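Local coordinates for protein putative peptidase (Clostridium acetobutylicum, PDB 3K9T) that binds one zinc ion per subunit and, despite an aminopeptidase-like fold, probably serves the biosynthesis of modified polysaccharides rather than cleaving peptides, at residues V250-D256 with S313-Y319; I259-T265 with Y287-F293; T265-A270 with N308-G312. All coordinates share one frame; numbering follows the deposited sequence.

Interaction 1: V250-D256 with S313-Y319; sequences VATCVGD and SLMRSCY
Asp256 OD1 accepts the backbone N of Ser317 at 2.9 Å on its syn lone pair; the contact of Asp256 OD2 with Ser317 OG, modelled at 2.4 Å, is too short to trust. With CG lodged between backbone N and carbonyl carbon (chi1 68°), the carboxylate swings across to the 313-319 chain; Asn195 ND2 and Gly258 N bind the same two oxygens. Next along, Arg316 N donates to Cys253 O at 2.8 Å, and Ser313 OG reaches Val250 O at 2.8 Å, tilted 30° from the carbonyl plane. The Arg316 chain runs close to the backbone of 254-256, its CD 3.1 Å from Asp256 O, and its guanidinium continues to Asp341 and Ser342. Packing accompanies these bonds. Cys253 CB abuts Ser317 O at 3.2 Å, and Cys253 SG stands obliquely beside the Tyr319 ring, 5.5 Å from the centroid. Thr252 CG2 meets the ring edge at Tyr319 CE2 (3.9 Å) and also touches the selenium of Met315. The three sound donors, Ser317 N, Asn195 ND2 and Gly258 N, hold both carboxylate oxygens and so restrict the rotation of the Asp256 carboxylate; nearby, Cys253 packs on the zinc ligand Asp196.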
loop_
_atom_site.group_PDB
_atom_site.type_symbol
_atom_site.label_atom_id
_atom_site.label_comp_id
_atom_site.label_asym_id
_atom_site.label_seq_id
_atom_site.Cartn_x
_atom_site.Cartn_y
_atom_site.Cartn_z
ATOM N N VAL A 250 22.970 -6.208 -14.804
ATOM C CA VAL A 250 23.670 -7.409 -15.213
ATOM C C VAL A 250 22.833 -8.042 -16.369
ATOM O O VAL A 250 21.643 -8.349 -16.223
ATOM C CB VAL A 250 23.818 -8.410 -14.060
ATOM C CG1 VAL A 250 24.399 -9.716 -14.576
ATOM C CG2 VAL A 250 24.650 -7.837 -12.875
ATOM N N ALA A 251 23.465 -8.233 -17.523
ATOM C CA ALA A 251 22.780 -8.756 -18.684
ATOM C C ALA A 251 23.092 -10.240 -18.841
ATOM O O ALA A 251 24.243 -10.646 -18.979
ATOM C CB ALA A 251 23.188 -8.002 -19.944
ATOM N N THR A 252 22.042 -11.048 -18.834
ATOM C CA THR A 252 22.167 -12.457 -19.098
ATOM C C THR A 252 20.827 -12.945 -19.611
ATOM O O THR A 252 19.819 -12.262 -19.430
ATOM C CB THR A 252 22.573 -13.220 -17.835
ATOM O OG1 THR A 252 22.608 -14.598 -18.145
ATOM C CG2 THR A 252 21.605 -12.986 -16.679
ATOM N N CYS A 253 20.830 -14.093 -20.279
ATOM C CA CYS A 253 19.594 -14.734 -20.741
ATOM C C CYS A 253 18.672 -13.800 -21.502
ATOM O O CYS A 253 17.472 -13.775 -21.240
ATOM C CB CYS A 253 18.838 -15.321 -19.541
ATOM S SG CYS A 253 19.768 -16.617 -18.672
ATOM N N VAL A 254 19.243 -13.054 -22.443
ATOM C CA VAL A 254 18.519 -12.000 -23.111
ATOM C C VAL A 254 18.123 -12.357 -24.547
ATOM O O VAL A 254 17.683 -11.467 -25.298
ATOM C CB VAL A 254 19.337 -10.669 -23.124
ATOM C CG1 VAL A 254 19.386 -10.052 -21.734
ATOM C CG2 VAL A 254 20.722 -10.898 -23.711
ATOM N N GLY A 255 18.203 -13.642 -24.910
ATOM C CA GLY A 255 18.093 -14.040 -26.314
ATOM C C GLY A 255 16.967 -14.945 -26.791
ATOM O O GLY A 255 16.790 -15.115 -28.013
ATOM N N ASP A 256 16.216 -15.547 -25.871
ATOM C CA ASP A 256 15.137 -16.450 -26.248
ATOM C C ASP A 256 13.833 -15.780 -26.639
ATOM O O ASP A 256 13.709 -14.549 -26.545
ATOM C CB ASP A 256 14.877 -17.443 -25.130
ATOM C CG ASP A 256 14.292 -16.807 -23.893
ATOM O OD1 ASP A 256 15.063 -16.189 -23.091
ATOM O OD2 ASP A 256 13.074 -16.991 -23.703
ATOM N N SER A 313 18.845 -6.577 -13.084
ATOM C CA SER A 313 19.135 -7.539 -14.134
ATOM C C SER A 313 17.943 -7.609 -15.052
ATOM O O SER A 313 16.834 -7.931 -14.629
ATOM C CB SER A 313 19.465 -8.895 -13.528
ATOM O OG SER A 313 19.929 -9.830 -14.497
ATOM N N LEU A 314 18.164 -7.240 -16.309
ATOM C CA LEU A 314 17.108 -7.216 -17.313
ATOM C C LEU A 314 17.385 -8.366 -18.284
ATOM O O LEU A 314 18.408 -8.386 -18.995
ATOM C CB LEU A 314 17.036 -5.849 -18.000
ATOM C CG LEU A 314 16.022 -5.762 -19.138
ATOM C CD1 LEU A 314 14.616 -6.110 -18.660
ATOM C CD2 LEU A 314 16.056 -4.392 -19.758
HETATM N N MSE A 315 16.454 -9.316 -18.282
HETATM C CA MSE A 315 16.607 -10.589 -18.930
HETATM C C MSE A 315 15.419 -10.865 -19.810
HETATM O O MSE A 315 14.507 -10.066 -19.866
HETATM C CB MSE A 315 16.630 -11.663 -17.841
HETATM C CG MSE A 315 17.824 -11.563 -16.910
HETATM SE SE MSE A 315 17.840 -12.837 -15.484
HETATM C CE MSE A 315 16.518 -11.860 -14.510
ATOM N N ARG A 316 15.456 -11.986 -20.517
ATOM C CA ARG A 316 14.245 -12.541 -21.116
ATOM C C ARG A 316 13.877 -13.711 -20.199
ATOM O O ARG A 316 13.572 -13.461 -19.044
ATOM C CB ARG A 316 14.410 -12.919 -22.601
ATOM C CG ARG A 316 14.716 -11.735 -23.503
ATOM C CD ARG A 316 14.415 -11.990 -24.980
ATOM N NE ARG A 316 13.018 -11.696 -25.205
ATOM C CZ ARG A 316 12.510 -10.490 -25.403
ATOM N NH1 ARG A 316 13.289 -9.417 -25.493
ATOM N NH2 ARG A 316 11.192 -10.359 -25.513
ATOM N N SER A 317 13.925 -14.960 -20.667
ATOM C CA SER A 317 13.620 -16.088 -19.802
ATOM C C SER A 317 14.814 -16.242 -18.880
ATOM O O SER A 317 15.921 -16.606 -19.264
ATOM C CB SER A 317 13.308 -17.385 -20.564
ATOM O OG SER A 317 12.217 -17.181 -21.473
ATOM N N CYS A 318 14.559 -15.913 -17.636
ATOM C CA CYS A 318 15.541 -15.973 -16.604
ATOM C C CYS A 318 16.160 -17.386 -16.411
ATOM O O CYS A 318 15.513 -18.393 -16.661
ATOM C CB CYS A 318 14.852 -15.458 -15.325
ATOM S SG CYS A 318 15.915 -15.546 -13.918
ATOM N N TYR A 319 17.437 -17.432 -16.004
ATOM C CA TYR A 319 18.136 -18.683 -15.645
ATOM C C TYR A 319 17.222 -19.557 -14.757
ATOM O O TYR A 319 16.571 -19.063 -13.842
ATOM C CB TYR A 319 19.510 -18.419 -14.974
ATOM C CG TYR A 319 19.537 -17.228 -14.056
ATOM C CD1 TYR A 319 18.920 -17.260 -12.812
ATOM C CD2 TYR A 319 20.172 -16.049 -14.434
ATOM C CE1 TYR A 319 18.927 -16.136 -11.973
ATOM C CE2 TYR A 319 20.205 -14.930 -13.584
ATOM C CZ TYR A 319 19.580 -14.973 -12.376
ATOM O OH TYR A 319 19.593 -13.850 -11.557
#

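Interaction 2: I259-T265 with Y287-F293; sequences IKNYKRT and YYVADFF
Lys263 reaches across to Phe293 with a fully extended chain, CG anti to the backbone N (chi1 175°). Its NZ donates to Phe293 O at 2.9 Å, within the carbonyl plane, and at the same time stands over one face of that residue's ring in a cation-pi contact, Lys263 NZ lying 3.4 Å from the Phe293 centroid. Lys263 CE adds a CH-pi contact almost on the ring normal. Phe293 turns its ring under the lysine by placing CG between N and the carbonyl carbon (chi1 45°); Glu299 forms a salt bridge with the same ammonium, and Trp394 of the second subunit packs against Phe293.

Arg264, extended as far as NE, lies alongside Asp291. Its NH1 makes a salt bridge with Asp291 OD1 at 2.8 Å, in the guanidinium plane but 45° out of the carboxylate plane. Val289 CG1 covers one guanidinium face, 3.6 Å from Arg264 NE, which bonds Glu277. Asn261 OD1 sits at the Tyr288 ring edge, 3.5 Å from Tyr288 CD2, and Asn261 ND2 turns to Arg316 O. Between the side chains run parallel-strand bonds, among them Ala290 N to Tyr262 O at 2.8 Å and Arg264 N to Ala290 O at 3.0 Å. Beyond them a water links Thr265 O with Phe292 N. Asn261, Lys263, Tyr288 and Ala290 share one face; Tyr262 and Val289 take the other, where Tyr262 packs on Val276 of helix 271-282. The arrangement is that of a beta-alpha-beta unit, strand 260-263, helix 271-282 and strand 287-290, at the margin of the central mixed sheet.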
loop_
_atom_site.group_PDB
_atom_site.type_symbol
_atom_site.label_atom_id
_atom_site.label_comp_id
_atom_site.label_asym_id
_atom_site.label_seq_id
_atom_site.Cartn_x
_atom_site.Cartn_y
_atom_site.Cartn_z
ATOM N N ILE A 259 9.072 -13.722 -22.755
ATOM C CA ILE A 259 8.835 -12.351 -22.342
ATOM C C ILE A 259 10.058 -11.814 -21.538
ATOM O O ILE A 259 10.885 -12.593 -21.062
ATOM C CB ILE A 259 7.499 -12.204 -21.520
ATOM C CG1 ILE A 259 7.559 -12.969 -20.206
ATOM C CG2 ILE A 259 6.243 -12.650 -22.346
ATOM C CD1 ILE A 259 6.614 -12.388 -19.087
ATOM N N LYS A 260 10.156 -10.486 -21.410
ATOM C CA LYS A 260 11.204 -9.840 -20.599
ATOM C C LYS A 260 10.920 -9.988 -19.109
ATOM O O LYS A 260 9.770 -10.021 -18.670
ATOM C CB LYS A 260 11.341 -8.351 -20.957
ATOM C CG LYS A 260 11.874 -8.076 -22.410
ATOM C CD LYS A 260 11.879 -6.599 -22.752
ATOM C CE LYS A 260 10.489 -6.084 -23.052
ATOM N NZ LYS A 260 9.933 -6.699 -24.269
ATOM N N ASN A 261 11.995 -10.136 -18.351
ATOM C CA ASN A 261 11.967 -10.238 -16.919
ATOM C C ASN A 261 12.963 -9.266 -16.305
ATOM O O ASN A 261 14.128 -9.267 -16.661
ATOM C CB ASN A 261 12.375 -11.644 -16.494
ATOM C CG ASN A 261 11.259 -12.660 -16.637
ATOM O OD1 ASN A 261 10.461 -12.810 -15.737
ATOM N ND2 ASN A 261 11.222 -13.380 -17.758
ATOM N N TYR A 262 12.508 -8.460 -15.355
ATOM C CA TYR A 262 13.393 -7.558 -14.612
ATOM C C TYR A 262 13.521 -7.932 -13.155
ATOM O O TYR A 262 12.532 -7.977 -12.431
ATOM C CB TYR A 262 12.904 -6.115 -14.672
ATOM C CG TYR A 262 13.814 -5.184 -13.901
ATOM C CD1 TYR A 262 15.150 -5.022 -14.266
ATOM C CD2 TYR A 262 13.347 -4.462 -12.824
ATOM C CE1 TYR A 262 16.005 -4.150 -13.572
ATOM C CE2 TYR A 262 14.196 -3.581 -12.114
ATOM C CZ TYR A 262 15.517 -3.430 -12.493
ATOM O OH TYR A 262 16.334 -2.568 -11.777
ATOM N N LYS A 263 14.748 -8.189 -12.724
ATOM C CA LYS A 263 15.048 -8.388 -11.306
ATOM C C LYS A 263 15.489 -7.040 -10.747
ATOM O O LYS A 263 16.427 -6.412 -11.236
ATOM C CB LYS A 263 16.136 -9.444 -11.105
ATOM C CG LYS A 263 16.613 -9.646 -9.672
ATOM C CD LYS A 263 17.632 -10.793 -9.619
ATOM C CE LYS A 263 18.237 -10.999 -8.228
ATOM N NZ LYS A 263 19.086 -12.229 -8.178
ATOM N N ARG A 264 14.798 -6.597 -9.716
ATOM C CA ARG A 264 15.142 -5.353 -9.092
ATOM C C ARG A 264 16.426 -5.367 -8.282
ATOM O O ARG A 264 16.884 -6.401 -7.803
ATOM C CB ARG A 264 14.036 -4.963 -8.143
ATOM C CG ARG A 264 12.776 -4.637 -8.834
ATOM C CD ARG A 264 11.791 -4.388 -7.798
ATOM N NE ARG A 264 10.632 -3.738 -8.346
ATOM C CZ ARG A 264 9.399 -3.958 -7.921
ATOM N NH1 ARG A 264 9.156 -4.845 -6.966
ATOM N NH2 ARG A 264 8.402 -3.303 -8.471
ATOM N N THR A 265 16.944 -4.168 -8.080
ATOM C CA THR A 265 18.009 -3.939 -7.125
ATOM C C THR A 265 17.521 -4.307 -5.734
ATOM O O THR A 265 16.312 -4.380 -5.496
ATOM C CB THR A 265 18.420 -2.440 -7.084
ATOM O OG1 THR A 265 17.404 -1.641 -6.415
ATOM C CG2 THR A 265 18.676 -1.937 -8.484
ATOM N N TYR A 287 5.578 -8.588 -19.635
ATOM C CA TYR A 287 6.819 -8.683 -18.892
ATOM C C TYR A 287 6.530 -9.085 -17.456
ATOM O O TYR A 287 5.390 -9.152 -17.017
ATOM C CB TYR A 287 7.562 -7.351 -18.886
ATOM C CG TYR A 287 6.779 -6.248 -18.235
ATOM C CD1 TYR A 287 5.776 -5.588 -18.938
ATOM C CD2 TYR A 287 7.022 -5.873 -16.903
ATOM C CE1 TYR A 287 5.040 -4.560 -18.350
ATOM C CE2 TYR A 287 6.272 -4.855 -16.294
ATOM C CZ TYR A 287 5.295 -4.205 -17.021
ATOM O OH TYR A 287 4.555 -3.206 -16.447
ATOM N N TYR A 288 7.581 -9.367 -16.716
ATOM C CA TYR A 288 7.403 -9.717 -15.346
ATOM C C TYR A 288 8.514 -9.054 -14.576
ATOM O O TYR A 288 9.643 -8.991 -15.059
ATOM C CB TYR A 288 7.392 -11.238 -15.185
ATOM C CG TYR A 288 7.258 -11.659 -13.758
ATOM C CD1 TYR A 288 6.026 -11.560 -13.096
ATOM C CD2 TYR A 288 8.363 -12.138 -13.043
ATOM C CE1 TYR A 288 5.896 -11.936 -11.763
ATOM C CE2 TYR A 288 8.242 -12.505 -11.714
ATOM C CZ TYR A 288 7.001 -12.400 -11.086
ATOM O OH TYR A 288 6.887 -12.755 -9.772
ATOM N N VAL A 289 8.185 -8.523 -13.399
ATOM C CA VAL A 289 9.164 -7.899 -12.514
ATOM C C VAL A 289 9.274 -8.751 -11.258
ATOM O O VAL A 289 8.265 -9.174 -10.735
ATOM C CB VAL A 289 8.729 -6.489 -12.130
ATOM C CG1 VAL A 289 9.725 -5.870 -11.088
ATOM C CG2 VAL A 289 8.559 -5.626 -13.372
ATOM N N ALA A 290 10.488 -9.000 -10.782
ATOM C CA ALA A 290 10.725 -9.772 -9.541
ATOM C C ALA A 290 11.484 -8.913 -8.583
ATOM O O ALA A 290 12.238 -8.065 -8.997
ATOM C CB ALA A 290 11.547 -11.030 -9.833
ATOM N N ASP A 291 11.299 -9.134 -7.298
ATOM C CA ASP A 291 12.111 -8.455 -6.282
ATOM C C ASP A 291 13.479 -9.100 -6.209
ATOM O O ASP A 291 13.704 -10.215 -6.671
ATOM C CB ASP A 291 11.462 -8.520 -4.884
ATOM C CG ASP A 291 10.199 -7.635 -4.757
ATOM O OD1 ASP A 291 10.287 -6.405 -4.950
ATOM O OD2 ASP A 291 9.114 -8.187 -4.451
ATOM N N PHE A 292 14.404 -8.373 -5.612
ATOM C CA PHE A 292 15.740 -8.864 -5.400
ATOM C C PHE A 292 15.764 -10.098 -4.536
ATOM O O PHE A 292 14.962 -10.259 -3.659
ATOM C CB PHE A 292 16.581 -7.803 -4.710
ATOM C CG PHE A 292 17.982 -8.267 -4.329
ATOM C CD1 PHE A 292 19.002 -8.251 -5.253
ATOM C CD2 PHE A 292 18.271 -8.656 -3.023
ATOM C CE1 PHE A 292 20.276 -8.631 -4.903
ATOM C CE2 PHE A 292 19.526 -9.040 -2.670
ATOM C CZ PHE A 292 20.544 -9.024 -3.618
ATOM N N PHE A 293 16.706 -10.977 -4.838
ATOM C CA PHE A 293 17.074 -12.089 -3.971
ATOM C C PHE A 293 18.573 -12.210 -4.163
ATOM O O PHE A 293 19.031 -12.061 -5.295
ATOM C CB PHE A 293 16.340 -13.381 -4.353
ATOM C CG PHE A 293 16.323 -13.665 -5.834
ATOM C CD1 PHE A 293 15.336 -13.131 -6.643
ATOM C CD2 PHE A 293 17.288 -14.481 -6.412
ATOM C CE1 PHE A 293 15.319 -13.404 -8.010
ATOM C CE2 PHE A 293 17.267 -14.762 -7.762
ATOM C CZ PHE A 293 16.284 -14.224 -8.559
HETATM O O HOH W 1 14.038 -5.569 -4.660
#

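Interaction 3: T265-A270 with N308-G312; sequences TKFGDA and NLSVG. Unlike the reference sequence in segment 308-312: Ser310 (reference Pro).
Thr265 and Gly312 bring their CA atoms within 4.5 Å where a type I turn, Thr265 to Gly268, passes the start of strand 311-315. No clear direct hydrogen bond joins the two chains. Instead a water bridges them: it accepts Lys266 N at 3.0 Å, donates to Leu309 O at 3.1 Å and accepts Val311 N at 3.2 Å, so three backbone groups share it.

The methyl of Thr265 does the touching on that side, CG2 resting 3.5 Å from Val311 N. CG2 lies anti to the carbonyl carbon and OG1 between the backbone N and the carbonyl carbon (chi1 73°), facing the turn, where it accepts weak bonds from Phe267 N and Gly268 N and is bonded to Asp273 OD2, its strongest polar partner. Farther out, the Phe267 ring meets residues 308-310: CZ has Asn308 O at the ring edge, in plane, at 3.6 Å, and Ser310 OG lies obliquely, 3.4 Å from CE2. Ser310, a proline in the reference sequence, also sets its CB against the Ala270 methyl and Thr265 CG2.

Lys266 bends at chi3 and crosses the Asn308 side chain at about a right angle, its CE 3.2 Å from Asn308 OD1. Lys266 CG lies over the centre of one face of the Phe267 ring, while the Asn308 amide plane stands 68° from that ring. Asp273 OD2, at N3 of helix 271-282, accepts the backbone N-H of the N-cap residue Ala270, one half of a capping box; alanine has no side-chain acceptor for the other half. Gly268 N bonds Thr265 O to close the turn; with it, the weak OG1 bonds are consistent with an ST motif. These bonds shape the connection from strand 260-263 to helix 271-282 in the beta-alpha-beta unit.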
loop_
_atom_site.group_PDB
_atom_site.type_symbol
_atom_site.label_atom_id
_atom_site.label_comp_id
_atom_site.label_asym_id
_atom_site.label_seq_id
_atom_site.Cartn_x
_atom_site.Cartn_y
_atom_site.Cartn_z
ATOM N N THR A 265 16.944 -4.168 -8.080
ATOM C CA THR A 265 18.009 -3.939 -7.125
ATOM C C THR A 265 17.521 -4.307 -5.734
ATOM O O THR A 265 16.312 -4.380 -5.496
ATOM C CB THR A 265 18.420 -2.440 -7.084
ATOM O OG1 THR A 265 17.404 -1.641 -6.415
ATOM C CG2 THR A 265 18.676 -1.937 -8.484
ATOM N N LYS A 266 18.465 -4.478 -4.804
ATOM C CA LYS A 266 18.125 -4.817 -3.436
ATOM C C LYS A 266 17.226 -3.737 -2.819
ATOM O O LYS A 266 16.455 -4.037 -1.932
ATOM C CB LYS A 266 19.376 -5.060 -2.568
ATOM C CG LYS A 266 20.131 -3.776 -2.138
ATOM C CD LYS A 266 21.348 -4.009 -1.209
ATOM C CE LYS A 266 21.108 -3.799 0.332
ATOM N NZ LYS A 266 22.241 -4.521 1.110
ATOM N N PHE A 267 17.317 -2.497 -3.295
ATOM C CA PHE A 267 16.508 -1.394 -2.755
ATOM C C PHE A 267 15.083 -1.389 -3.300
ATOM O O PHE A 267 14.219 -0.711 -2.758
ATOM C CB PHE A 267 17.125 -0.026 -3.039
ATOM C CG PHE A 267 18.562 0.064 -2.711
ATOM C CD1 PHE A 267 18.980 0.171 -1.389
ATOM C CD2 PHE A 267 19.515 0.059 -3.723
ATOM C CE1 PHE A 267 20.329 0.260 -1.069
ATOM C CE2 PHE A 267 20.884 0.135 -3.417
ATOM C CZ PHE A 267 21.289 0.239 -2.085
ATOM N N GLY A 268 14.844 -2.081 -4.398
ATOM C CA GLY A 268 13.485 -2.154 -4.969
ATOM C C GLY A 268 12.937 -0.936 -5.669
ATOM O O GLY A 268 12.242 -1.060 -6.648
ATOM N N ASP A 269 13.244 0.264 -5.183
ATOM C CA ASP A 269 12.724 1.474 -5.822
ATOM C C ASP A 269 13.811 2.484 -6.203
ATOM O O ASP A 269 13.527 3.690 -6.265
ATOM C CB ASP A 269 11.651 2.112 -4.912
ATOM C CG ASP A 269 12.191 2.517 -3.565
ATOM O OD1 ASP A 269 13.375 2.191 -3.220
ATOM O OD2 ASP A 269 11.407 3.178 -2.841
ATOM N N ALA A 270 15.039 2.009 -6.454
ATOM C CA ALA A 270 16.152 2.882 -6.884
ATOM C C ALA A 270 15.811 3.450 -8.253
ATOM O O ALA A 270 14.895 2.970 -8.914
ATOM C CB ALA A 270 17.468 2.121 -6.965
ATOM N N ASN A 308 27.047 -2.454 -2.118
ATOM C CA ASN A 308 25.782 -1.775 -1.905
ATOM C C ASN A 308 25.406 -0.780 -2.987
ATOM O O ASN A 308 24.837 0.294 -2.712
ATOM C CB ASN A 308 25.778 -1.115 -0.522
ATOM C CG ASN A 308 24.377 -0.885 0.014
ATOM O OD1 ASN A 308 23.523 -1.776 0.000
ATOM N ND2 ASN A 308 24.134 0.311 0.494
ATOM N N LEU A 309 25.656 -1.208 -4.225
ATOM C CA LEU A 309 25.303 -0.431 -5.412
ATOM C C LEU A 309 23.898 -0.814 -5.887
ATOM O O LEU A 309 23.381 -1.834 -5.451
ATOM C CB LEU A 309 26.289 -0.700 -6.541
ATOM C CG LEU A 309 27.767 -0.513 -6.253
ATOM C CD1 LEU A 309 28.573 -1.177 -7.405
ATOM C CD2 LEU A 309 28.061 0.984 -6.082
ATOM N N SER A 310 23.301 0.003 -6.770
ATOM C CA SER A 310 21.986 -0.285 -7.305
ATOM C C SER A 310 22.126 -0.980 -8.633
ATOM O O SER A 310 22.196 -0.337 -9.671
ATOM C CB SER A 310 21.147 0.994 -7.481
ATOM O OG SER A 310 21.337 1.794 -6.358
ATOM N N VAL A 311 22.156 -2.291 -8.590
ATOM C CA VAL A 311 22.290 -3.084 -9.798
ATOM C C VAL A 311 21.113 -4.081 -9.905
ATOM O O VAL A 311 20.864 -4.895 -9.002
ATOM C CB VAL A 311 23.667 -3.817 -9.821
ATOM C CG1 VAL A 311 23.782 -4.740 -11.045
ATOM C CG2 VAL A 311 24.761 -2.815 -9.757
ATOM N N GLY A 312 20.375 -3.977 -10.999
ATOM C CA GLY A 312 19.351 -4.979 -11.324
ATOM C C GLY A 312 19.796 -5.854 -12.482
ATOM O O GLY A 312 20.963 -5.871 -12.825
HETATM O O HOH W 2 21.125 -3.852 -5.971
#

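In the fold
All three contacts gather at one part of the eight-stranded mixed sheet of the aminopeptidase-like region. The order 245-250, 311-315, 260-263, 287-290 places interaction 1 on the inner side and interaction 2 at the margin, their centres about 10 Å apart; Asn261 bonds the backbone of Met315 and Arg316 and so couples them. Interaction 3 lies about 12 Å from interaction 2 and about 17 Å from interaction 1, and shares Thr265 with interaction 2. Along the chain, 250-256 and 313-319 enclose the other four segments, while interactions 2 and 3 alternate. Interaction 1 borders the zinc site; interaction 2 pairs the outermost strand of this chain's sheet, and interaction 3 packs the following connection on the start of strand 311-315, both away from the zinc.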